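Local coordinates for protein basic helix-loop-helix, putative, expressed (Oryza sativa subsp. japonica, PDB 5LW0) that binds ADP-ribose through its macrodomain and probably takes part in the repair of DNA interstrand crosslinks, at residues T37-S42 / L120-I125; V78-K83 / V108-Q113; I125-N130 / A142-A147. One frame throughout, in Å; residues are numbered along the deposited sequence.

Interaction 1 (T37-S42 / L120-I125); sequences TLAFPS and LRCNVI. With AR6 ([(2R,3S,4R,5R)-5-(6-aminopurin-9-yl)-3,4-dihydroxy-oxolan-2-yl]methyl [hydroxy-[[(2R,3S,4R,5S)-3,4,5-trihydroxyoxolan-2-yl]methoxy]phosphoryl] hydrogen phosphate), chain C.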
loop_
_atom_site.group_PDB
_atom_site.type_symbol
_atom_site.label_atom_id
_atom_site.label_comp_id
_atom_site.label_asym_id
_atom_site.label_seq_id
_atom_site.Cartn_x
_atom_site.Cartn_y
_atom_site.Cartn_z
ATOM N N THR A 37 -12.340 2.555 -1.259
ATOM C CA THR A 37 -11.342 2.849 -0.295
ATOM C C THR A 37 -10.158 1.899 -0.456
ATOM O O THR A 37 -10.329 0.685 -0.533
ATOM C CB THR A 37 -11.860 2.719 1.163
ATOM O OG1 THR A 37 -13.007 3.560 1.386
ATOM C CG2 THR A 37 -10.764 3.140 2.159
ATOM N N LEU A 38 -8.976 2.499 -0.508
ATOM C CA LEU A 38 -7.714 1.776 -0.517
ATOM C C LEU A 38 -6.982 2.017 0.793
ATOM O O LEU A 38 -6.782 3.166 1.160
ATOM C CB LEU A 38 -6.789 2.330 -1.651
ATOM C CG LEU A 38 -5.355 1.800 -1.641
ATOM C CD1 LEU A 38 -5.336 0.330 -1.984
ATOM C CD2 LEU A 38 -4.510 2.597 -2.627
ATOM N N ALA A 39 -6.633 0.965 1.478
ATOM C CA ALA A 39 -5.695 1.059 2.619
ATOM C C ALA A 39 -4.329 0.639 2.117
ATOM O O ALA A 39 -4.183 -0.428 1.462
ATOM C CB ALA A 39 -6.136 0.182 3.753
ATOM N N PHE A 40 -3.327 1.379 2.475
ATOM C CA PHE A 40 -1.989 1.061 2.085
ATOM C C PHE A 40 -1.027 1.314 3.220
ATOM O O PHE A 40 -1.191 2.274 4.004
ATOM C CB PHE A 40 -1.542 1.852 0.815
ATOM C CG PHE A 40 -1.500 3.305 0.997
ATOM C CD1 PHE A 40 -2.647 4.038 0.935
ATOM C CD2 PHE A 40 -0.259 3.990 1.144
ATOM C CE1 PHE A 40 -2.607 5.435 1.070
ATOM C CE2 PHE A 40 -0.198 5.372 1.254
ATOM C CZ PHE A 40 -1.377 6.105 1.196
ATOM N N PRO A 41 0.058 0.521 3.283
ATOM C CA PRO A 41 1.127 0.793 4.217
ATOM C C PRO A 41 2.201 1.679 3.589
ATOM O O PRO A 41 2.198 1.890 2.358
ATOM C CB PRO A 41 1.702 -0.592 4.431
ATOM C CG PRO A 41 1.626 -1.194 3.086
ATOM C CD PRO A 41 0.364 -0.623 2.436
ATOM N N SER A 42 3.148 2.134 4.405
ATOM C CA SER A 42 4.235 2.941 3.915
ATOM C C SER A 42 5.241 2.057 3.175
ATOM O O SER A 42 5.988 1.294 3.773
ATOM C CB SER A 42 4.891 3.645 5.044
ATOM O OG SER A 42 6.029 4.395 4.619
ATOM N N LEU A 120 -13.164 -0.438 10.368
ATOM C CA LEU A 120 -13.144 0.361 9.131
ATOM C C LEU A 120 -13.099 -0.572 7.961
ATOM O O LEU A 120 -12.060 -1.152 7.718
ATOM C CB LEU A 120 -11.925 1.270 9.126
ATOM C CG LEU A 120 -11.745 2.266 7.941
ATOM C CD1 LEU A 120 -12.663 3.431 8.052
ATOM C CD2 LEU A 120 -10.303 2.775 7.862
ATOM N N ARG A 121 -14.145 -0.660 7.182
ATOM C CA ARG A 121 -14.027 -1.592 6.018
ATOM C C ARG A 121 -13.405 -0.927 4.835
ATOM O O ARG A 121 -13.782 0.214 4.421
ATOM C CB ARG A 121 -15.305 -2.395 5.601
ATOM C CG ARG A 121 -15.048 -3.531 4.492
ATOM C CD ARG A 121 -16.394 -4.136 3.928
ATOM N NE ARG A 121 -16.164 -4.857 2.639
ATOM C CZ ARG A 121 -16.973 -5.778 2.087
ATOM N NH1 ARG A 121 -18.099 -6.138 2.717
ATOM N NH2 ARG A 121 -16.609 -6.413 0.899
ATOM N N CYS A 122 -12.403 -1.611 4.370
ATOM C CA CYS A 122 -11.614 -1.202 3.156
ATOM C C CYS A 122 -11.517 -2.414 2.278
ATOM O O CYS A 122 -10.855 -3.385 2.617
ATOM C CB CYS A 122 -10.148 -0.644 3.428
ATOM S SG CYS A 122 -10.036 0.639 4.714
ATOM N N ASN A 123 -12.057 -2.306 1.061
ATOM C CA ASN A 123 -12.125 -3.498 0.154
ATOM C C ASN A 123 -10.817 -3.755 -0.587
ATOM O O ASN A 123 -10.571 -4.854 -1.066
ATOM C CB ASN A 123 -13.234 -3.364 -0.880
ATOM C CG ASN A 123 -14.623 -3.508 -0.301
ATOM O OD1 ASN A 123 -14.836 -3.402 0.881
ATOM N ND2 ASN A 123 -15.588 -3.662 -1.190
ATOM N N VAL A 124 -9.985 -2.724 -0.773
ATOM C CA VAL A 124 -8.752 -2.911 -1.495
ATOM C C VAL A 124 -7.612 -2.609 -0.553
ATOM O O VAL A 124 -7.595 -1.568 0.094
ATOM C CB VAL A 124 -8.661 -2.006 -2.740
ATOM C CG1 VAL A 124 -7.391 -2.305 -3.524
ATOM C CG2 VAL A 124 -9.904 -2.151 -3.606
ATOM N N ILE A 125 -6.624 -3.515 -0.477
ATOM C CA ILE A 125 -5.430 -3.211 0.306
ATOM C C ILE A 125 -4.171 -3.364 -0.526
ATOM O O ILE A 125 -4.131 -4.130 -1.490
ATOM C CB ILE A 125 -5.331 -4.050 1.588
ATOM C CG1 ILE A 125 -5.119 -5.478 1.267
ATOM C CG2 ILE A 125 -6.569 -3.860 2.491
ATOM C CD1 ILE A 125 -4.870 -6.335 2.510
HETATM N N1 AR6 C . -0.410 -3.777 9.048
HETATM C C2 AR6 C . -0.078 -2.507 8.738
HETATM N N3 AR6 C . 1.159 -2.091 8.545
HETATM C C4 AR6 C . 2.208 -2.963 8.655
HETATM C C5 AR6 C . 1.969 -4.343 8.948
HETATM C C6 AR6 C . 0.565 -4.743 9.144
HETATM N N6 AR6 C . 0.216 -5.980 9.404
HETATM N N7 AR6 C . 3.231 -4.985 8.984
HETATM C C8 AR6 C . 4.146 -4.040 8.669
HETATM N N9 AR6 C . 3.540 -2.816 8.459
HETATM P PA AR6 C . 7.643 -3.619 5.080
HETATM P PB AR6 C . 9.185 -2.568 2.758
HETATM C "C1'" AR6 C . 4.130 -1.575 8.004
HETATM O O1A AR6 C . 8.995 -3.947 5.747
HETATM O O1B AR6 C . 10.067 -1.694 3.616
HETATM C C1D AR6 C . 8.649 -7.607 2.837
HETATM O O1D AR6 C . 8.657 -8.704 3.726
HETATM C "C2'" AR6 C . 5.525 -1.222 8.505
HETATM O "O2'" AR6 C . 5.532 -0.751 9.888
HETATM O O2A AR6 C . 6.561 -4.630 5.079
HETATM O O2B AR6 C . 8.655 -2.044 1.457
HETATM C C2D AR6 C . 8.797 -8.130 1.377
HETATM O O2D AR6 C . 9.080 -9.588 1.353
HETATM C "C3'" AR6 C . 5.954 -0.215 7.466
HETATM O "O3'" AR6 C . 5.487 1.125 7.784
HETATM O O3A AR6 C . 7.889 -3.138 3.544
HETATM C C3D AR6 C . 9.917 -7.323 0.782
HETATM O O3D AR6 C . 11.055 -8.228 0.691
HETATM C "C4'" AR6 C . 5.271 -0.710 6.177
HETATM O "O4'" AR6 C . 4.330 -1.685 6.565
HETATM C C4D AR6 C . 10.189 -6.188 1.798
HETATM O O4D AR6 C . 9.703 -6.618 3.092
HETATM C "C5'" AR6 C . 6.223 -1.320 5.178
HETATM O "O5'" AR6 C . 7.139 -2.237 5.807
HETATM C C5D AR6 C . 9.467 -4.875 1.510
HETATM O O5D AR6 C . 10.017 -3.916 2.441
#
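Val124 O is gripped from the neighbouring strand by two donors of unequal strength: Ala39 N bonds to it at 3.0 Å, while Leu38 CA brings a C-H to within 3.4 Å of the same Val124 O. This is parallel pairing in the middle of the mixed macrodomain sheet, where strands 37-40 and 124-128 lie side by side. Toward the start of the pairing the grip slackens, and Val124 N reaches Thr37 O only in a weak bond of 3.4 Å. Beyond it, Ala39 O, an oxygen that also pairs with Ala126 of the same strand as Val124, receives the C-H of Ile125 CA at 3.3 Å.

The side chains alternate between two faces. Leu38 and Val124 share one, and Leu38, with CG anti to its N (chi1 171°), swings CD1 to 3.7 Å from Val124 CG1. These branched aliphatics suit a buried face on which Leu38 also packs against Leu222 and Phe226 of helix 208-230. Ala39 and Ile125 occupy the other face, where the methyl of Ala39 touches Leu114. Thr37 splits its two branches: OG1 bonds to Ile33 O and Arg74 NE, while CG2 turns to Cys122 and lies 3.6 Å from its SG, a detail that is doubtful because Cys122 has two modelled positions.

Past the strand, the chain enters the ADP-ribose pocket. Pro41, whose ring supplies a rigid apolar wall, sets its CB 3.6 Å from O4' of the adenosine ribose.

Interaction 2 (V78-K83 / V108-Q113); sequences VDLSHK and VGDITQ. With AR6 ([(2R,3S,4R,5R)-5-(6-aminopurin-9-yl)-3,4-dihydroxy-oxolan-2-yl]methyl [hydroxy-[[(2R,3S,4R,5S)-3,4,5-trihydroxyoxolan-2-yl]methoxy]phosphoryl] hydrogen phosphate), chain C.
One backbone hydrogen bond joins the two segments where parallel strands 74-79 and 104-108 run out: Gly109 N donates to Asp79 O at 2.8 Å. Gly109 takes a nearly fully extended backbone (phi 170°), which a side chain would disfavour.

Van der Waals contacts flank this joint. Val108 lays CG1 3.5 Å from Leu80 O, and Leu80 CD2 reaches Asp110 CA. Ile111 crosses Val78 at about a right angle, their closeness doubtful because Val78 has two modelled positions. Over the adenine face sits Leu80, CD1 3.5 Å from C5.

Polar groups read the nucleoside. Asp79 OD1 takes ribose O2' at 2.7 Å; Ser84 OG holds its OD2. Asp110 keeps CG anti to the backbone N (chi1 -179°), placing OD1 2.9 Å from its donor, adenine N6 (175°). Adenine N1 accepts from Ile111 N at 3.0 Å. Thr112 N, closing an Asx turn, and Thr112 OG1 meet Asp110 OD1 from the same side, above the carboxylate plane; Gln113 NE2 grips OD2. With an alanine for Asp110, adenine N6 would probably lose its acceptor and the turn its bracing carboxylate.

A donor facing N1 beside an acceptor facing N6 matches adenine's pattern, consistent with selection of that base.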
loop_
_atom_site.group_PDB
_atom_site.type_symbol
_atom_site.label_atom_id
_atom_site.label_comp_id
_atom_site.label_asym_id
_atom_site.label_seq_id
_atom_site.Cartn_x
_atom_site.Cartn_y
_atom_site.Cartn_z
ATOM N N VAL A 78 -1.989 3.186 6.560
ATOM C CA VAL A 78 -2.071 2.418 7.775
ATOM C C VAL A 78 -0.688 2.012 8.273
ATOM O O VAL A 78 0.211 1.718 7.488
ATOM C CB VAL A 78 -2.956 1.173 7.618
ATOM C CG1 VAL A 78 -4.373 1.590 7.252
ATOM C CG2 VAL A 78 -2.374 0.202 6.601
ATOM N N ASP A 79 -0.552 1.974 9.606
ATOM C CA ASP A 79 0.646 1.385 10.241
ATOM C C ASP A 79 0.171 0.754 11.560
ATOM O O ASP A 79 -0.874 1.128 12.121
ATOM C CB ASP A 79 1.753 2.423 10.445
ATOM C CG ASP A 79 3.170 1.785 10.592
ATOM O OD1 ASP A 79 3.272 0.544 10.417
ATOM O OD2 ASP A 79 4.172 2.546 10.928
ATOM N N LEU A 80 0.947 -0.180 12.060
ATOM C CA LEU A 80 0.515 -0.997 13.179
ATOM C C LEU A 80 0.482 -0.268 14.497
ATOM O O LEU A 80 -0.316 -0.596 15.359
ATOM C CB LEU A 80 1.480 -2.187 13.309
ATOM C CG LEU A 80 1.285 -3.314 12.371
ATOM C CD1 LEU A 80 2.544 -4.192 12.420
ATOM C CD2 LEU A 80 0.050 -4.038 12.818
ATOM N N SER A 81 1.399 0.644 14.709
ATOM C CA SER A 81 1.541 1.254 16.024
ATOM C C SER A 81 1.146 2.680 16.056
ATOM O O SER A 81 1.475 3.434 15.173
ATOM C CB SER A 81 3.020 1.135 16.530
ATOM O OG SER A 81 3.166 1.822 17.786
ATOM N N HIS A 82 0.503 3.107 17.151
ATOM C CA HIS A 82 0.214 4.528 17.348
ATOM C C HIS A 82 1.408 5.396 17.496
ATOM O O HIS A 82 1.322 6.575 17.301
ATOM C CB HIS A 82 -0.719 4.752 18.549
ATOM C CG HIS A 82 -0.034 4.675 19.869
ATOM N ND1 HIS A 82 0.187 3.473 20.523
ATOM C CD2 HIS A 82 0.467 5.643 20.677
ATOM C CE1 HIS A 82 0.789 3.707 21.680
ATOM N NE2 HIS A 82 0.980 5.004 21.795
ATOM N N LYS A 83 2.575 4.802 17.785
ATOM C CA LYS A 83 3.820 5.555 17.850
ATOM C C LYS A 83 4.527 5.658 16.530
ATOM O O LYS A 83 5.600 6.301 16.436
ATOM C CB LYS A 83 4.775 4.915 18.844
ATOM C CG LYS A 83 4.142 4.687 20.214
ATOM C CD LYS A 83 4.921 3.656 21.016
ATOM C CE LYS A 83 6.174 4.255 21.592
ATOM N NZ LYS A 83 5.857 5.237 22.667
ATOM N N VAL A 108 -4.335 3.823 12.498
ATOM C CA VAL A 108 -3.531 2.818 13.224
ATOM C C VAL A 108 -4.231 1.480 13.219
ATOM O O VAL A 108 -5.394 1.346 13.659
ATOM C CB VAL A 108 -3.310 3.226 14.679
ATOM C CG1 VAL A 108 -2.440 2.164 15.402
ATOM C CG2 VAL A 108 -2.678 4.562 14.765
ATOM N N GLY A 109 -3.553 0.470 12.722
ATOM C CA GLY A 109 -4.146 -0.837 12.656
ATOM C C GLY A 109 -3.351 -1.826 11.866
ATOM O O GLY A 109 -2.377 -1.480 11.243
ATOM N N ASP A 110 -3.790 -3.048 11.926
ATOM C CA ASP A 110 -3.242 -4.123 11.127
ATOM C C ASP A 110 -4.056 -4.119 9.816
ATOM O O ASP A 110 -5.287 -4.230 9.825
ATOM C CB ASP A 110 -3.451 -5.432 11.876
ATOM C CG ASP A 110 -2.890 -6.648 11.152
ATOM O OD1 ASP A 110 -2.599 -6.613 9.947
ATOM O OD2 ASP A 110 -2.804 -7.730 11.846
ATOM N N ILE A 111 -3.352 -3.982 8.703
ATOM C CA ILE A 111 -3.971 -3.929 7.404
ATOM C C ILE A 111 -4.789 -5.157 7.042
ATOM O O ILE A 111 -5.601 -5.123 6.141
ATOM C CB ILE A 111 -2.916 -3.580 6.341
ATOM C CG1 ILE A 111 -3.563 -2.854 5.166
ATOM C CG2 ILE A 111 -2.116 -4.765 5.921
ATOM C CD1 ILE A 111 -2.552 -2.249 4.217
ATOM N N THR A 112 -4.509 -6.296 7.731
ATOM C CA THR A 112 -5.275 -7.525 7.523
ATOM C C THR A 112 -6.443 -7.688 8.506
ATOM O O THR A 112 -7.141 -8.687 8.425
ATOM C CB THR A 112 -4.368 -8.759 7.629
ATOM O OG1 THR A 112 -3.930 -8.940 8.978
ATOM C CG2 THR A 112 -3.165 -8.603 6.750
ATOM N N GLN A 113 -6.656 -6.692 9.382
ATOM C CA GLN A 113 -7.748 -6.737 10.330
ATOM C C GLN A 113 -8.456 -5.375 10.432
ATOM O O GLN A 113 -8.912 -4.948 11.541
ATOM C CB GLN A 113 -7.227 -7.121 11.712
ATOM C CG GLN A 113 -6.502 -8.465 11.750
ATOM C CD GLN A 113 -6.115 -8.905 13.178
ATOM O OE1 GLN A 113 -6.939 -9.343 13.940
ATOM N NE2 GLN A 113 -4.860 -8.755 13.512
HETATM N N1 AR6 C . -0.410 -3.777 9.048
HETATM C C2 AR6 C . -0.078 -2.507 8.738
HETATM N N3 AR6 C . 1.159 -2.091 8.545
HETATM C C4 AR6 C . 2.208 -2.963 8.655
HETATM C C5 AR6 C . 1.969 -4.343 8.948
HETATM C C6 AR6 C . 0.565 -4.743 9.144
HETATM N N6 AR6 C . 0.216 -5.980 9.404
HETATM N N7 AR6 C . 3.231 -4.985 8.984
HETATM C C8 AR6 C . 4.146 -4.040 8.669
HETATM N N9 AR6 C . 3.540 -2.816 8.459
HETATM P PA AR6 C . 7.643 -3.619 5.080
HETATM P PB AR6 C . 9.185 -2.568 2.758
HETATM C "C1'" AR6 C . 4.130 -1.575 8.004
HETATM O O1A AR6 C . 8.995 -3.947 5.747
HETATM O O1B AR6 C . 10.067 -1.694 3.616
HETATM C C1D AR6 C . 8.649 -7.607 2.837
HETATM O O1D AR6 C . 8.657 -8.704 3.726
HETATM C "C2'" AR6 C . 5.525 -1.222 8.505
HETATM O "O2'" AR6 C . 5.532 -0.751 9.888
HETATM O O2A AR6 C . 6.561 -4.630 5.079
HETATM O O2B AR6 C . 8.655 -2.044 1.457
HETATM C C2D AR6 C . 8.797 -8.130 1.377
HETATM O O2D AR6 C . 9.080 -9.588 1.353
HETATM C "C3'" AR6 C . 5.954 -0.215 7.466
HETATM O "O3'" AR6 C . 5.487 1.125 7.784
HETATM O O3A AR6 C . 7.889 -3.138 3.544
HETATM C C3D AR6 C . 9.917 -7.323 0.782
HETATM O O3D AR6 C . 11.055 -8.228 0.691
HETATM C "C4'" AR6 C . 5.271 -0.710 6.177
HETATM O "O4'" AR6 C . 4.330 -1.685 6.565
HETATM C C4D AR6 C . 10.189 -6.188 1.798
HETATM O O4D AR6 C . 9.703 -6.618 3.092
HETATM C "C5'" AR6 C . 6.223 -1.320 5.178
HETATM O "O5'" AR6 C . 7.139 -2.237 5.807
HETATM C C5D AR6 C . 9.467 -4.875 1.510
HETATM O O5D AR6 C . 10.017 -3.916 2.441
#

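Interaction 3 (I125-N130 / A142-A147); sequences IANAAN and AAIYNA. With AR6 ([(2R,3S,4R,5R)-5-(6-aminopurin-9-yl)-3,4-dihydroxy-oxolan-2-yl]methyl [hydroxy-[[(2R,3S,4R,5S)-3,4,5-trihydroxyoxolan-2-yl]methoxy]phosphoryl] hydrogen phosphate), chain C.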
loop_
_atom_site.group_PDB
_atom_site.type_symbol
_atom_site.label_atom_id
_atom_site.label_comp_id
_atom_site.label_asym_id
_atom_site.label_seq_id
_atom_site.Cartn_x
_atom_site.Cartn_y
_atom_site.Cartn_z
ATOM N N ILE A 125 -6.624 -3.515 -0.477
ATOM C CA ILE A 125 -5.430 -3.211 0.306
ATOM C C ILE A 125 -4.171 -3.364 -0.526
ATOM O O ILE A 125 -4.131 -4.130 -1.490
ATOM C CB ILE A 125 -5.331 -4.050 1.588
ATOM C CG1 ILE A 125 -5.119 -5.478 1.267
ATOM C CG2 ILE A 125 -6.569 -3.860 2.491
ATOM C CD1 ILE A 125 -4.870 -6.335 2.510
ATOM N N ALA A 126 -3.166 -2.550 -0.213
ATOM C CA ALA A 126 -1.845 -2.665 -0.868
ATOM C C ALA A 126 -0.880 -3.476 -0.046
ATOM O O ALA A 126 -0.916 -3.439 1.196
ATOM C CB ALA A 126 -1.285 -1.293 -1.081
ATOM N N ASN A 127 0.009 -4.167 -0.732
ATOM C CA ASN A 127 1.055 -4.954 -0.132
ATOM C C ASN A 127 2.426 -4.446 -0.533
ATOM O O ASN A 127 2.646 -4.089 -1.675
ATOM C CB ASN A 127 0.870 -6.369 -0.573
ATOM C CG ASN A 127 1.949 -7.278 -0.038
ATOM O OD1 ASN A 127 2.393 -7.106 1.099
ATOM N ND2 ASN A 127 2.358 -8.263 -0.846
ATOM N N ALA A 128 3.368 -4.355 0.419
ATOM C CA ALA A 128 4.709 -4.046 0.103
ATOM C C ALA A 128 5.423 -5.358 -0.227
ATOM O O ALA A 128 5.904 -6.064 0.637
ATOM C CB ALA A 128 5.378 -3.301 1.245
ATOM N N ALA A 129 5.471 -5.629 -1.504
ATOM C CA ALA A 129 5.851 -6.942 -2.002
ATOM C C ALA A 129 7.324 -7.058 -2.152
ATOM O O ALA A 129 8.073 -6.080 -2.083
ATOM C CB ALA A 129 5.146 -7.167 -3.360
ATOM N N ASN A 130 7.787 -8.294 -2.461
ATOM C CA ASN A 130 9.131 -8.489 -3.029
ATOM C C ASN A 130 9.060 -8.794 -4.546
ATOM O O ASN A 130 7.983 -9.053 -5.081
ATOM C CB ASN A 130 9.870 -9.608 -2.262
ATOM C CG ASN A 130 9.133 -10.912 -2.307
ATOM O OD1 ASN A 130 8.977 -11.502 -3.373
ATOM N ND2 ASN A 130 8.591 -11.339 -1.162
ATOM N N ALA A 142 4.375 -10.723 4.614
ATOM C CA ALA A 142 4.077 -11.954 5.374
ATOM C C ALA A 142 2.708 -11.958 5.969
ATOM O O ALA A 142 1.995 -12.951 5.908
ATOM C CB ALA A 142 5.129 -12.146 6.446
ATOM N N ALA A 143 2.322 -10.817 6.534
ATOM C CA ALA A 143 1.035 -10.703 7.171
ATOM C C ALA A 143 -0.114 -10.891 6.204
ATOM O O ALA A 143 -1.081 -11.536 6.525
ATOM C CB ALA A 143 0.935 -9.338 7.867
ATOM N N ILE A 144 -0.022 -10.250 5.004
ATOM C CA ILE A 144 -1.046 -10.348 4.050
ATOM C C ILE A 144 -1.195 -11.779 3.527
ATOM O O ILE A 144 -2.299 -12.282 3.426
ATOM C CB ILE A 144 -0.872 -9.285 2.903
ATOM C CG1 ILE A 144 -1.223 -7.905 3.493
ATOM C CG2 ILE A 144 -1.761 -9.631 1.751
ATOM C CD1 ILE A 144 -0.871 -6.737 2.602
ATOM N N TYR A 145 -0.089 -12.403 3.155
ATOM C CA TYR A 145 -0.168 -13.763 2.607
ATOM C C TYR A 145 -0.694 -14.743 3.692
ATOM O O TYR A 145 -1.463 -15.625 3.373
ATOM C CB TYR A 145 1.193 -14.209 2.043
ATOM C CG TYR A 145 1.366 -13.893 0.629
ATOM C CD1 TYR A 145 0.756 -14.658 -0.319
ATOM C CD2 TYR A 145 2.167 -12.808 0.205
ATOM C CE1 TYR A 145 0.923 -14.397 -1.683
ATOM C CE2 TYR A 145 2.318 -12.523 -1.159
ATOM C CZ TYR A 145 1.688 -13.341 -2.090
ATOM O OH TYR A 145 1.765 -13.069 -3.451
ATOM N N ASN A 146 -0.287 -14.541 4.945
ATOM C CA ASN A 146 -0.782 -15.389 6.075
ATOM C C ASN A 146 -2.237 -15.231 6.287
ATOM O O ASN A 146 -2.943 -16.195 6.436
ATOM C CB ASN A 146 -0.024 -15.100 7.332
ATOM C CG ASN A 146 1.360 -15.705 7.317
ATOM O OD1 ASN A 146 1.644 -16.593 6.519
ATOM N ND2 ASN A 146 2.222 -15.233 8.198
ATOM N N ALA A 147 -2.743 -13.998 6.143
ATOM C CA ALA A 147 -4.158 -13.770 6.336
ATOM C C ALA A 147 -4.975 -14.236 5.173
ATOM O O ALA A 147 -6.067 -14.737 5.336
ATOM C CB ALA A 147 -4.432 -12.299 6.610
HETATM N N1 AR6 C . -0.410 -3.777 9.048
HETATM C C2 AR6 C . -0.078 -2.507 8.738
HETATM N N3 AR6 C . 1.159 -2.091 8.545
HETATM C C4 AR6 C . 2.208 -2.963 8.655
HETATM C C5 AR6 C . 1.969 -4.343 8.948
HETATM C C6 AR6 C . 0.565 -4.743 9.144
HETATM N N6 AR6 C . 0.216 -5.980 9.404
HETATM N N7 AR6 C . 3.231 -4.985 8.984
HETATM C C8 AR6 C . 4.146 -4.040 8.669
HETATM N N9 AR6 C . 3.540 -2.816 8.459
HETATM P PA AR6 C . 7.643 -3.619 5.080
HETATM P PB AR6 C . 9.185 -2.568 2.758
HETATM C "C1'" AR6 C . 4.130 -1.575 8.004
HETATM O O1A AR6 C . 8.995 -3.947 5.747
HETATM O O1B AR6 C . 10.067 -1.694 3.616
HETATM C C1D AR6 C . 8.649 -7.607 2.837
HETATM O O1D AR6 C . 8.657 -8.704 3.726
HETATM C "C2'" AR6 C . 5.525 -1.222 8.505
HETATM O "O2'" AR6 C . 5.532 -0.751 9.888
HETATM O O2A AR6 C . 6.561 -4.630 5.079
HETATM O O2B AR6 C . 8.655 -2.044 1.457
HETATM C C2D AR6 C . 8.797 -8.130 1.377
HETATM O O2D AR6 C . 9.080 -9.588 1.353
HETATM C "C3'" AR6 C . 5.954 -0.215 7.466
HETATM O "O3'" AR6 C . 5.487 1.125 7.784
HETATM O O3A AR6 C . 7.889 -3.138 3.544
HETATM C C3D AR6 C . 9.917 -7.323 0.782
HETATM O O3D AR6 C . 11.055 -8.228 0.691
HETATM C "C4'" AR6 C . 5.271 -0.710 6.177
HETATM O "O4'" AR6 C . 4.330 -1.685 6.565
HETATM C C4D AR6 C . 10.189 -6.188 1.798
HETATM O O4D AR6 C . 9.703 -6.618 3.092
HETATM C "C5'" AR6 C . 6.223 -1.320 5.178
HETATM O "O5'" AR6 C . 7.139 -2.237 5.807
HETATM C C5D AR6 C . 9.467 -4.875 1.510
HETATM O O5D AR6 C . 10.017 -3.916 2.441
#
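Ile144 lays its CD1 against CB and OD1 of Asn127, 3.6 Å from OD1, the two chains running alongside in opposite senses. The contact lays helix 139-148 against strand 124-128 of the macrodomain sheet, an alpha/beta packing in which the short segments lie 8.8 Å apart at their axes and run at 125° to one another. Ile144 buries the largest area of any residue here. Its CG1 is anti to the carbonyl carbon (chi1 -72°), and the extended chain beyond carries CD1 down to the strand. There it meets Ile125 CD1 tip to tip at 4.0 Å. A long aliphatic chain suits this place, since CD1 must reach the strand while the side chain also touches Ile188 and Leu152.

The same methyl lies 3.6 Å from Ala126 O, a buried carbonyl oxygen that has no hydrogen-bonding partner in the model; it is sheltered by hydrocarbon. Asn127 is a polar residue in a buried spot, and its ND2 is satisfied, bonded to Asn141 OD1 and His190 ND1, which fix the rotation of the group. The ring of Tyr145 comes obliquely toward this amide, with CE2 4.3 Å from Asn127 ND2, and otherwise packs on Leu152 and Pro135.

Small residues let the ligand come close on both sides of the contact. Ala143 puts its CB 3.8 Å from adenine N6, and Ala128 CB lies 3.4 Å from the bridging O3A of the diphosphate. Farther along, in the loop, Asn130, its ND2 shared with Lys134 O, donates to O2D of the distal ribose at 3.1 Å in an almost straight bond (175°).

All three contacts converge on one ADP-ribose, their centres 11 to 13 Å apart. Strand 37-40 is the common neighbour: Phe40 O probably bonds to Val78 N (2.8 Å) and ties interaction 1 to interaction 2, while Ala39 O probably bonds to Ala126 N (2.9 Å) and ties it to interaction 3, which also shares Ile125. Interactions 2 and 3 meet where side chains of 108-113 touch backbone carbonyls of interaction 3, with Thr112 CG2 3.6 Å from Ala143 O and Ile111 CD1 equally close to Ala126 O. The ligand is thus divided among them: interaction 2 holds adenine and its ribose, interaction 1 borders that ribose, and interaction 3 reaches from adenine past the diphosphate to the distal ribose.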